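Local coordinates for protein 1-deoxy-D-xylulose 5-phosphate reductoisomerase (Moraxella catarrhalis, PDB 4ZQG) that catalyses the NADPH-dependent rearrangement and reduction of 1-deoxy-D-xylulose 5-phosphate to 2-C-methyl-D-erythritol 4-phosphate, a step of the MEP pathway that fosmidomycin inhibits, at residues A[27-30]-A[31-34]; A[48-51]-A[52-56]; A[59-62]-A[63-67]. All coordinates share one frame; numbering follows the deposited sequence.

Contact 1. Residues A[27-30]-A[31-34]; sequences RQHP and NRYR
A tight turn with His29 and Arg32 at its ends brings the chain from the end of helix 17-26 into strand 33-39. Across it the amide of Arg32 reaches the carbonyl of His29 by a weak hydrogen bond (N to O 3.5 Å) that bends to 144° at the hydrogen. Pro30 and Asn31 form the corners of this distorted, roughly type I beta turn. His29 CB lies 4.2 Å from Arg32 CB and 4.1 Å from Tyr33 CD2, with Tyr33 CE2 about as far. The turn belongs to the first helix-to-strand return of the Rossmann-like dinucleotide-binding domain, where Tyr33 opens the second strand of the parallel sheet and packs on Leu9 of the neighbouring strand. Arg32 carries its CG away from its own amide (chi1 -157°), which lays that methylene over the rim of the Tyr33 ring, 3.8 Å above its plane. Arg32 CD lies obliquely beside the His29 ring, and the bend beyond it, at chi3, turns the guanidinium to let NH2 make a salt bridge with Glu292. The imidazole is held separately, through NE2, by the carbonyl of Lys295, and Ile294 packs against the His29, Arg32 and Tyr33 side chains.

Contact 2. Residues A[48-51]-A[52-56]; sequences LALA and MEFHP
Leu48 and Met52 meet one turn apart near the C-terminal end of helix 44-54. Met52 CB starts 3.7 Å from Ala49 O. A chi1 of -52° sets Met52 CG beside the backbone N, where it lies 3.3 Å from Leu48 O. The rest is extended: SD passes the same carbonyl more loosely, and the terminal CE reaches the isobutyl group of Leu48, 3.4 Å from CD2, the two side chains crossing obliquely. The backbone carries four successive i to i+4 hydrogen bonds across the contact. That from Met52 N to Leu48 O (2.9 Å) is nearly straight at 163°, whereas the last, from His55 N to Ala51 O, narrows to 140° as the helix ends. His55 then takes a positive phi and leads into Pro56, which has no amide hydrogen to continue the series; its CD packs against Ala51 O, 3.3 Å away, beside the His55 amide bond. Two rings are each covered on one face by a neighbouring atom: Glu53 CG sits 3.8 Å above the centre of the Phe54 ring, and Met52 O lies over the rim of the His55 imidazole. The Glu53 carboxylate is paired with Arg27. The helix is the crossover of the beta-alpha-beta unit 33-39, 44-54, 58-61: Leu50 and Phe54 face Leu23 of helix 17-26 and also touch strand 33-39, through Leu38 and Ile35, while Leu48 packs on Lys72 and Val73 of helix 66-75.

Contact 3. Residues A[59-62]-A[63-67]; sequences ICTS and PDNYA
Ser62 and Asn65 bracket a type I-like turn in which the backbone N-H of Asn65 donates to Ser62 O (3.1 Å, 144° at the hydrogen), approaching from well above the carbonyl plane, 62° out of it. This turn is the strand-to-helix junction of a Rossmann-type beta-alpha-beta unit, carrying the chain from the carboxyl end of strand 58-61 into helix 66-75. Pro63 and Asp64 fill its corners, and a second backbone bond, from Tyr66 N to Pro63 O, takes the chain on into the helix. The same backbone N-H of Asn65 also has a weak bond to Ser62 OG (3.4 Å). That hydroxyl is swung between the backbone N and the carbonyl carbon of its own residue (chi1 80°), which turns it back toward the start of the helix; it has a further weak bond to the carbonyl of Phe41, and the serine side chain lies about 7 Å from the bound NAD. Thr61 and Asn65 extend roughly at right angles to each other, Thr61 OG1 packing 3.7 Å from Asn65 CB. The stronger polar partner of that hydroxyl is the carbonyl of Gly40, beyond the end of strand 33-39. The other branch of the threonine rests on the first turn of the helix, its CG2 3.9 Å from Tyr66 CA.

How the contacts relate
From the N terminus the three contacts follow one another in series, none enclosing or crossing another. Contact 1 closes the turn from helix 17-26 into strand 33-39; contact 2 ends the following helix, 44-54; contact 3 starts helix 66-75 after strand 58-61. Contacts 1 and 2 touch directly: Arg27 NE forms a 2.8 Å salt bridge with Glu53 OE2, and the same guanidinium packs on Leu50 and Phe54. Contacts 2 and 3 are close in sequence but otherwise do not touch. Contacts 1 and 3, with centres about 27 Å apart, are joined through neighbouring strands 33-39 and 58-61 of the parallel sheet of the dinucleotide-binding domain.

Contact 1. Residues A[27-30]-A[31-34]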
ATOM      1  N   ARG A  27     -17.103 -14.969  15.862  1.00 51.01           N
ATOM      2  CA  ARG A  27     -17.441 -14.819  17.256  1.00 51.81           C
ATOM      3  C   ARG A  27     -17.289 -13.412  17.747  1.00 52.34           C
ATOM      4  O   ARG A  27     -17.741 -13.070  18.823  1.00 51.81           O
ATOM      5  CB  ARG A  27     -16.555 -15.699  18.115  1.00 52.52           C
ATOM      6  CG  ARG A  27     -16.791 -17.155  17.893  1.00 53.14           C
ATOM      7  CD  ARG A  27     -15.909 -18.007  18.773  1.00 54.26           C
ATOM      8  NE  ARG A  27     -16.085 -19.393  18.356  1.00 54.34           N
ATOM      9  CZ  ARG A  27     -15.194 -20.129  17.710  1.00 53.94           C
ATOM     10  NH1 ARG A  27     -15.533 -21.357  17.369  1.00 53.96           N
ATOM     11  NH2 ARG A  27     -13.975 -19.659  17.404  1.00 55.03           N
ATOM     12  N   GLN A  28     -16.587 -12.588  16.990  1.00 54.15           N
ATOM     13  CA  GLN A  28     -16.434 -11.211  17.371  1.00 54.90           C
ATOM     14  C   GLN A  28     -17.520 -10.368  16.760  1.00 56.53           C
ATOM     15  O   GLN A  28     -17.711  -9.209  17.173  1.00 56.96           O
ATOM     16  CB  GLN A  28     -15.086 -10.716  16.935  1.00 55.43           C
ATOM     17  CG  GLN A  28     -13.925 -11.421  17.603  1.00 54.87           C
ATOM     18  CD  GLN A  28     -12.633 -10.896  17.043  1.00 55.99           C
ATOM     19  OE1 GLN A  28     -12.291  -9.694  17.239  1.00 57.80           O
ATOM     20  NE2 GLN A  28     -11.924 -11.746  16.284  1.00 54.36           N
ATOM     21  N   HIS A  29     -18.246 -10.950  15.800  1.00 57.80           N
ATOM     22  CA  HIS A  29     -19.217 -10.210  15.013  1.00 59.69           C
ATOM     23  C   HIS A  29     -20.504 -10.992  14.923  1.00 63.93           C
ATOM     24  O   HIS A  29     -20.879 -11.446  13.842  1.00 64.39           O
ATOM     25  CB  HIS A  29     -18.630  -9.954  13.626  1.00 57.35           C
ATOM     26  CG  HIS A  29     -17.471  -9.018  13.659  1.00 55.33           C
ATOM     27  ND1 HIS A  29     -17.623  -7.673  13.880  1.00 55.66           N
ATOM     28  CD2 HIS A  29     -16.143  -9.242  13.584  1.00 53.68           C
ATOM     29  CE1 HIS A  29     -16.440  -7.106  13.934  1.00 54.83           C
ATOM     30  NE2 HIS A  29     -15.526  -8.038  13.748  1.00 54.13           N
ATOM     31  N   PRO A  30     -21.207 -11.130  16.060  1.00 70.03           N
ATOM     32  CA  PRO A  30     -22.289 -12.120  16.167  1.00 71.87           C
ATOM     33  C   PRO A  30     -23.447 -11.794  15.258  1.00 72.95           C
ATOM     34  O   PRO A  30     -23.922 -12.674  14.572  1.00 77.83           O
ATOM     35  CB  PRO A  30     -22.713 -12.038  17.642  1.00 71.95           C
ATOM     36  CG  PRO A  30     -21.697 -11.176  18.328  1.00 72.80           C
ATOM     37  CD  PRO A  30     -21.135 -10.283  17.265  1.00 72.57           C
ATOM     38  N   ASN A  31     -23.883 -10.547  15.213  1.00 74.90           N
ATOM     39  CA  ASN A  31     -25.093 -10.235  14.449  1.00 80.83           C
ATOM     40  C   ASN A  31     -24.816  -9.592  13.118  1.00 79.16           C
ATOM     41  O   ASN A  31     -25.515  -8.671  12.701  1.00 79.81           O
ATOM     42  CB  ASN A  31     -26.046  -9.338  15.264  1.00 87.56           C
ATOM     43  CG  ASN A  31     -26.645 -10.052  16.466  1.00 87.92           C
ATOM     44  OD1 ASN A  31     -26.782  -9.452  17.524  1.00 96.94           O
ATOM     45  ND2 ASN A  31     -27.001 -11.334  16.311  1.00 86.68           N
ATOM     46  N   ARG A  32     -23.784 -10.089  12.461  1.00 77.54           N
ATOM     47  CA  ARG A  32     -23.385  -9.637  11.147  1.00 75.47           C
ATOM     48  C   ARG A  32     -23.455 -10.810  10.158  1.00 71.62           C
ATOM     49  O   ARG A  32     -23.833 -10.646   9.002  1.00 72.19           O
ATOM     50  CB  ARG A  32     -21.952  -9.077  11.264  1.00 77.69           C
ATOM     51  CG  ARG A  32     -21.523  -8.094  10.195  1.00 78.03           C
ATOM     52  CD  ARG A  32     -20.290  -7.307  10.626  1.00 81.16           C
ATOM     53  NE  ARG A  32     -20.364  -5.910  10.196  1.00 83.11           N
ATOM     54  CZ  ARG A  32     -20.244  -5.496   8.932  1.00 88.24           C
ATOM     55  NH1 ARG A  32     -20.039  -6.363   7.936  1.00 88.79           N
ATOM     56  NH2 ARG A  32     -20.338  -4.198   8.650  1.00 90.95           N
ATOM     57  N   TYR A  33     -23.075 -11.987  10.636  1.00 69.32           N
ATOM     58  CA  TYR A  33     -22.926 -13.175   9.834  1.00 68.79           C
ATOM     59  C   TYR A  33     -23.780 -14.269  10.433  1.00 67.77           C
ATOM     60  O   TYR A  33     -23.894 -14.348  11.629  1.00 70.39           O
ATOM     61  CB  TYR A  33     -21.452 -13.590   9.845  1.00 70.05           C
ATOM     62  CG  TYR A  33     -20.563 -12.491   9.297  1.00 71.09           C
ATOM     63  CD1 TYR A  33     -20.641 -12.145   7.953  1.00 72.48           C
ATOM     64  CD2 TYR A  33     -19.682 -11.790  10.107  1.00 70.52           C
ATOM     65  CE1 TYR A  33     -19.866 -11.136   7.414  1.00 74.36           C
ATOM     66  CE2 TYR A  33     -18.900 -10.760   9.584  1.00 74.58           C
ATOM     67  CZ  TYR A  33     -18.996 -10.439   8.221  1.00 75.79           C
ATOM     68  OH  TYR A  33     -18.263  -9.424   7.632  1.00 72.58           O
ATOM     69  N   ARG A  34     -24.386 -15.087   9.587  1.00 66.56           N
ATOM     70  CA  ARG A  34     -25.152 -16.260   9.979  1.00 66.72           C
ATOM     71  C   ARG A  34     -24.428 -17.485   9.418  1.00 64.49           C
ATOM     72  O   ARG A  34     -24.173 -17.537   8.225  1.00 65.84           O
ATOM     73  CB  ARG A  34     -26.587 -16.176   9.386  1.00 68.26           C
ATOM     74  CG  ARG A  34     -27.411 -17.453   9.532  1.00 70.81           C
ATOM     75  CD  ARG A  34     -28.868 -17.348   9.064  1.00 72.43           C
ATOM     76  NE  ARG A  34     -29.022 -17.625   7.634  1.00 73.07           N
ATOM     77  CZ  ARG A  34     -28.967 -18.832   7.074  1.00 71.78           C
ATOM     78  NH1 ARG A  34     -28.755 -19.930   7.808  1.00 71.42           N
ATOM     79  NH2 ARG A  34     -29.116 -18.935   5.758  1.00 72.68           N
TER

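Contact 2. Residues A[48-51]-A[52-56]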
ATOM      1  N   LEU A  48     -18.721 -31.629  15.516  1.00 54.69           N
ATOM      2  CA  LEU A  48     -19.828 -31.629  16.429  1.00 55.72           C
ATOM      3  C   LEU A  48     -19.831 -30.432  17.355  1.00 54.65           C
ATOM      4  O   LEU A  48     -20.867 -29.756  17.470  1.00 54.43           O
ATOM      5  CB  LEU A  48     -19.875 -32.930  17.262  1.00 57.93           C
ATOM      6  CG  LEU A  48     -21.140 -33.060  18.125  1.00 59.74           C
ATOM      7  CD1 LEU A  48     -22.330 -33.407  17.258  1.00 60.81           C
ATOM      8  CD2 LEU A  48     -20.996 -34.085  19.228  1.00 61.04           C
ATOM      9  N   ALA A  49     -18.704 -30.185  18.048  1.00 53.78           N
ATOM     10  CA  ALA A  49     -18.608 -29.031  18.966  1.00 53.02           C
ATOM     11  C   ALA A  49     -18.994 -27.716  18.258  1.00 53.96           C
ATOM     12  O   ALA A  49     -19.702 -26.875  18.847  1.00 55.57           O
ATOM     13  CB  ALA A  49     -17.227 -28.934  19.565  1.00 51.99           C
ATOM     14  N   LEU A  50     -18.555 -27.550  17.003  1.00 52.64           N
ATOM     15  CA  LEU A  50     -18.945 -26.380  16.211  1.00 53.48           C
ATOM     16  C   LEU A  50     -20.437 -26.355  15.899  1.00 54.16           C
ATOM     17  O   LEU A  50     -21.103 -25.359  16.045  1.00 53.40           O
ATOM     18  CB  LEU A  50     -18.127 -26.296  14.888  1.00 53.30           C
ATOM     19  CG  LEU A  50     -16.585 -26.158  15.015  1.00 52.68           C
ATOM     20  CD1 LEU A  50     -15.929 -25.997  13.653  1.00 52.64           C
ATOM     21  CD2 LEU A  50     -16.206 -25.013  15.913  1.00 51.99           C
ATOM     22  N   ALA A  51     -20.954 -27.486  15.476  1.00 56.36           N
ATOM     23  CA  ALA A  51     -22.389 -27.661  15.314  1.00 57.60           C
ATOM     24  C   ALA A  51     -23.176 -27.149  16.528  1.00 58.94           C
ATOM     25  O   ALA A  51     -24.065 -26.303  16.399  1.00 58.91           O
ATOM     26  CB  ALA A  51     -22.687 -29.127  15.093  1.00 58.53           C
ATOM     27  N   MET A  52     -22.802 -27.614  17.714  1.00 59.28           N
ATOM     28  CA  MET A  52     -23.490 -27.195  18.938  1.00 60.14           C
ATOM     29  C   MET A  52     -23.326 -25.707  19.228  1.00 59.21           C
ATOM     30  O   MET A  52     -24.217 -25.048  19.777  1.00 59.13           O
ATOM     31  CB  MET A  52     -22.966 -27.974  20.135  1.00 62.13           C
ATOM     32  CG  MET A  52     -22.985 -29.477  19.958  1.00 64.43           C
ATOM     33  SD  MET A  52     -22.171 -30.217  21.357  1.00 69.93           S
ATOM     34  CE  MET A  52     -22.722 -31.921  21.235  1.00 67.66           C
ATOM     35  N   GLU A  53     -22.166 -25.169  18.872  1.00 57.80           N
ATOM     36  CA  GLU A  53     -21.933 -23.769  19.078  1.00 56.62           C
ATOM     37  C   GLU A  53     -22.770 -22.918  18.121  1.00 55.42           C
ATOM     38  O   GLU A  53     -23.425 -21.990  18.548  1.00 54.40           O
ATOM     39  CB  GLU A  53     -20.444 -23.442  18.934  1.00 56.35           C
ATOM     40  CG  GLU A  53     -20.195 -21.955  19.099  1.00 55.78           C
ATOM     41  CD  GLU A  53     -18.762 -21.561  19.082  1.00 54.73           C
ATOM     42  OE1 GLU A  53     -17.908 -22.407  18.774  1.00 54.77           O
ATOM     43  OE2 GLU A  53     -18.523 -20.363  19.357  1.00 55.34           O
ATOM     44  N   PHE A  54     -22.792 -23.262  16.847  1.00 55.50           N
ATOM     45  CA  PHE A  54     -23.360 -22.354  15.853  1.00 56.91           C
ATOM     46  C   PHE A  54     -24.695 -22.748  15.291  1.00 58.52           C
ATOM     47  O   PHE A  54     -25.239 -21.969  14.530  1.00 61.57           O
ATOM     48  CB  PHE A  54     -22.372 -22.105  14.673  1.00 55.82           C
ATOM     49  CG  PHE A  54     -21.118 -21.377  15.060  1.00 54.18           C
ATOM     50  CD1 PHE A  54     -19.927 -22.045  15.194  1.00 54.18           C
ATOM     51  CD2 PHE A  54     -21.138 -20.031  15.312  1.00 53.81           C
ATOM     52  CE1 PHE A  54     -18.768 -21.373  15.556  1.00 53.15           C
ATOM     53  CE2 PHE A  54     -19.995 -19.366  15.688  1.00 53.17           C
ATOM     54  CZ  PHE A  54     -18.809 -20.038  15.815  1.00 52.47           C
ATOM     55  N   HIS A  55     -25.229 -23.917  15.639  1.00 61.60           N
ATOM     56  CA  HIS A  55     -26.550 -24.401  15.146  1.00 63.85           C
ATOM     57  C   HIS A  55     -26.685 -24.178  13.645  1.00 61.37           C
ATOM     58  O   HIS A  55     -27.569 -23.445  13.209  1.00 62.99           O
ATOM     59  CB  HIS A  55     -27.761 -23.742  15.874  1.00 70.14           C
ATOM     60  CG  HIS A  55     -27.825 -23.998  17.360  1.00 78.06           C
ATOM     61  ND1 HIS A  55     -27.930 -22.979  18.290  1.00 82.56           N
ATOM     62  CD2 HIS A  55     -27.779 -25.150  18.075  1.00 82.75           C
ATOM     63  CE1 HIS A  55     -27.941 -23.488  19.507  1.00 85.02           C
ATOM     64  NE2 HIS A  55     -27.850 -24.806  19.408  1.00 86.09           N
ATOM     65  N   PRO A  56     -25.769 -24.763  12.844  1.00 58.02           N
ATOM     66  CA  PRO A  56     -25.835 -24.626  11.408  1.00 56.34           C
ATOM     67  C   PRO A  56     -26.979 -25.420  10.821  1.00 56.93           C
ATOM     68  O   PRO A  56     -27.363 -26.440  11.378  1.00 57.16           O
ATOM     69  CB  PRO A  56     -24.543 -25.272  10.947  1.00 55.04           C
ATOM     70  CG  PRO A  56     -24.219 -26.239  11.973  1.00 55.37           C
ATOM     71  CD  PRO A  56     -24.591 -25.546  13.242  1.00 56.57           C
TER

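Contact 3. Residues A[59-62]-A[63-67]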
ATOM      1  N   ILE A  59     -24.280 -29.633   7.859  1.00 55.98           N
ATOM      2  CA  ILE A  59     -22.849 -29.893   7.954  1.00 55.85           C
ATOM      3  C   ILE A  59     -22.556 -31.118   7.108  1.00 56.30           C
ATOM      4  O   ILE A  59     -23.473 -31.856   6.756  1.00 57.14           O
ATOM      5  CB  ILE A  59     -22.365 -30.122   9.395  1.00 56.05           C
ATOM      6  CG1 ILE A  59     -22.986 -31.421   9.941  1.00 58.87           C
ATOM      7  CG2 ILE A  59     -22.694 -28.914  10.243  1.00 55.18           C
ATOM      8  CD1 ILE A  59     -22.816 -31.612  11.438  1.00 60.04           C
ATOM      9  N   CYS A  60     -21.288 -31.311   6.765  1.00 55.90           N
ATOM     10  CA  CYS A  60     -20.872 -32.364   5.873  1.00 56.34           C
ATOM     11  C   CYS A  60     -19.601 -32.912   6.412  1.00 56.77           C
ATOM     12  O   CYS A  60     -18.754 -32.136   6.848  1.00 58.17           O
ATOM     13  CB  CYS A  60     -20.607 -31.787   4.473  1.00 56.07           C
ATOM     14  SG  CYS A  60     -20.018 -32.980   3.246  1.00 55.68           S
ATOM     15  N   THR A  61     -19.436 -34.228   6.353  1.00 57.05           N
ATOM     16  CA  THR A  61     -18.182 -34.872   6.768  1.00 56.46           C
ATOM     17  C   THR A  61     -17.779 -35.924   5.761  1.00 57.41           C
ATOM     18  O   THR A  61     -18.431 -36.068   4.706  1.00 57.43           O
ATOM     19  CB  THR A  61     -18.291 -35.475   8.186  1.00 56.85           C
ATOM     20  OG1 THR A  61     -17.046 -36.047   8.583  1.00 56.74           O
ATOM     21  CG2 THR A  61     -19.359 -36.536   8.246  1.00 57.91           C
ATOM     22  N   SER A  62     -16.711 -36.663   6.069  1.00 58.44           N
ATOM     23  CA  SER A  62     -16.305 -37.790   5.228  1.00 60.20           C
ATOM     24  C   SER A  62     -17.324 -38.911   5.264  1.00 63.36           C
ATOM     25  O   SER A  62     -18.072 -39.023   6.224  1.00 63.13           O
ATOM     26  CB  SER A  62     -14.938 -38.332   5.655  1.00 61.07           C
ATOM     27  OG  SER A  62     -14.982 -39.187   6.778  1.00 61.06           O
ATOM     28  N   PRO A  63     -17.349 -39.771   4.223  1.00 68.66           N
ATOM     29  CA  PRO A  63     -18.324 -40.874   4.207  1.00 69.43           C
ATOM     30  C   PRO A  63     -18.094 -41.860   5.344  1.00 69.22           C
ATOM     31  O   PRO A  63     -19.049 -42.351   5.908  1.00 68.99           O
ATOM     32  CB  PRO A  63     -18.106 -41.535   2.844  1.00 70.40           C
ATOM     33  CG  PRO A  63     -17.400 -40.512   2.011  1.00 71.34           C
ATOM     34  CD  PRO A  63     -16.550 -39.741   2.981  1.00 70.58           C
ATOM     35  N   ASP A  64     -16.835 -42.116   5.666  1.00 68.80           N
ATOM     36  CA  ASP A  64     -16.464 -42.953   6.778  1.00 70.45           C
ATOM     37  C   ASP A  64     -17.037 -42.471   8.127  1.00 68.08           C
ATOM     38  O   ASP A  64     -17.232 -43.289   9.020  1.00 66.39           O
ATOM     39  CB  ASP A  64     -14.929 -43.123   6.844  1.00 74.30           C
ATOM     40  CG  ASP A  64     -14.425 -44.271   5.956  1.00 81.12           C
ATOM     41  OD1 ASP A  64     -14.027 -44.011   4.810  1.00 88.54           O
ATOM     42  OD2 ASP A  64     -14.438 -45.452   6.382  1.00 87.85           O
ATOM     43  N   ASN A  65     -17.324 -41.181   8.272  1.00 64.05           N
ATOM     44  CA  ASN A  65     -17.876 -40.673   9.517  1.00 63.22           C
ATOM     45  C   ASN A  65     -19.342 -40.271   9.504  1.00 61.89           C
ATOM     46  O   ASN A  65     -19.846 -39.796  10.514  1.00 61.01           O
ATOM     47  CB  ASN A  65     -17.097 -39.453   9.992  1.00 63.96           C
ATOM     48  CG  ASN A  65     -15.632 -39.725  10.168  1.00 65.18           C
ATOM     49  OD1 ASN A  65     -14.777 -38.894   9.791  1.00 69.17           O
ATOM     50  ND2 ASN A  65     -15.316 -40.863  10.731  1.00 64.57           N
ATOM     51  N   TYR A  66     -20.034 -40.459   8.396  1.00 61.26           N
ATOM     52  CA  TYR A  66     -21.362 -39.889   8.268  1.00 61.44           C
ATOM     53  C   TYR A  66     -22.293 -40.482   9.332  1.00 61.37           C
ATOM     54  O   TYR A  66     -23.010 -39.756  10.050  1.00 59.49           O
ATOM     55  CB  TYR A  66     -21.869 -40.063   6.820  1.00 62.56           C
ATOM     56  CG  TYR A  66     -23.322 -39.758   6.652  1.00 64.75           C
ATOM     57  CD1 TYR A  66     -24.262 -40.783   6.658  1.00 67.57           C
ATOM     58  CD2 TYR A  66     -23.775 -38.458   6.550  1.00 65.01           C
ATOM     59  CE1 TYR A  66     -25.608 -40.517   6.533  1.00 69.46           C
ATOM     60  CE2 TYR A  66     -25.121 -38.174   6.400  1.00 67.64           C
ATOM     61  CZ  TYR A  66     -26.031 -39.220   6.414  1.00 70.76           C
ATOM     62  OH  TYR A  66     -27.374 -38.997   6.282  1.00 74.85           O
ATOM     63  N   ALA A  67     -22.255 -41.809   9.445  1.00 62.65           N
ATOM     64  CA  ALA A  67     -23.110 -42.528  10.395  1.00 63.60           C
ATOM     65  C   ALA A  67     -22.805 -42.097  11.810  1.00 64.16           C
ATOM     66  O   ALA A  67     -23.691 -41.697  12.538  1.00 63.70           O
ATOM     67  CB  ALA A  67     -22.954 -44.038  10.247  1.00 64.01           C
TER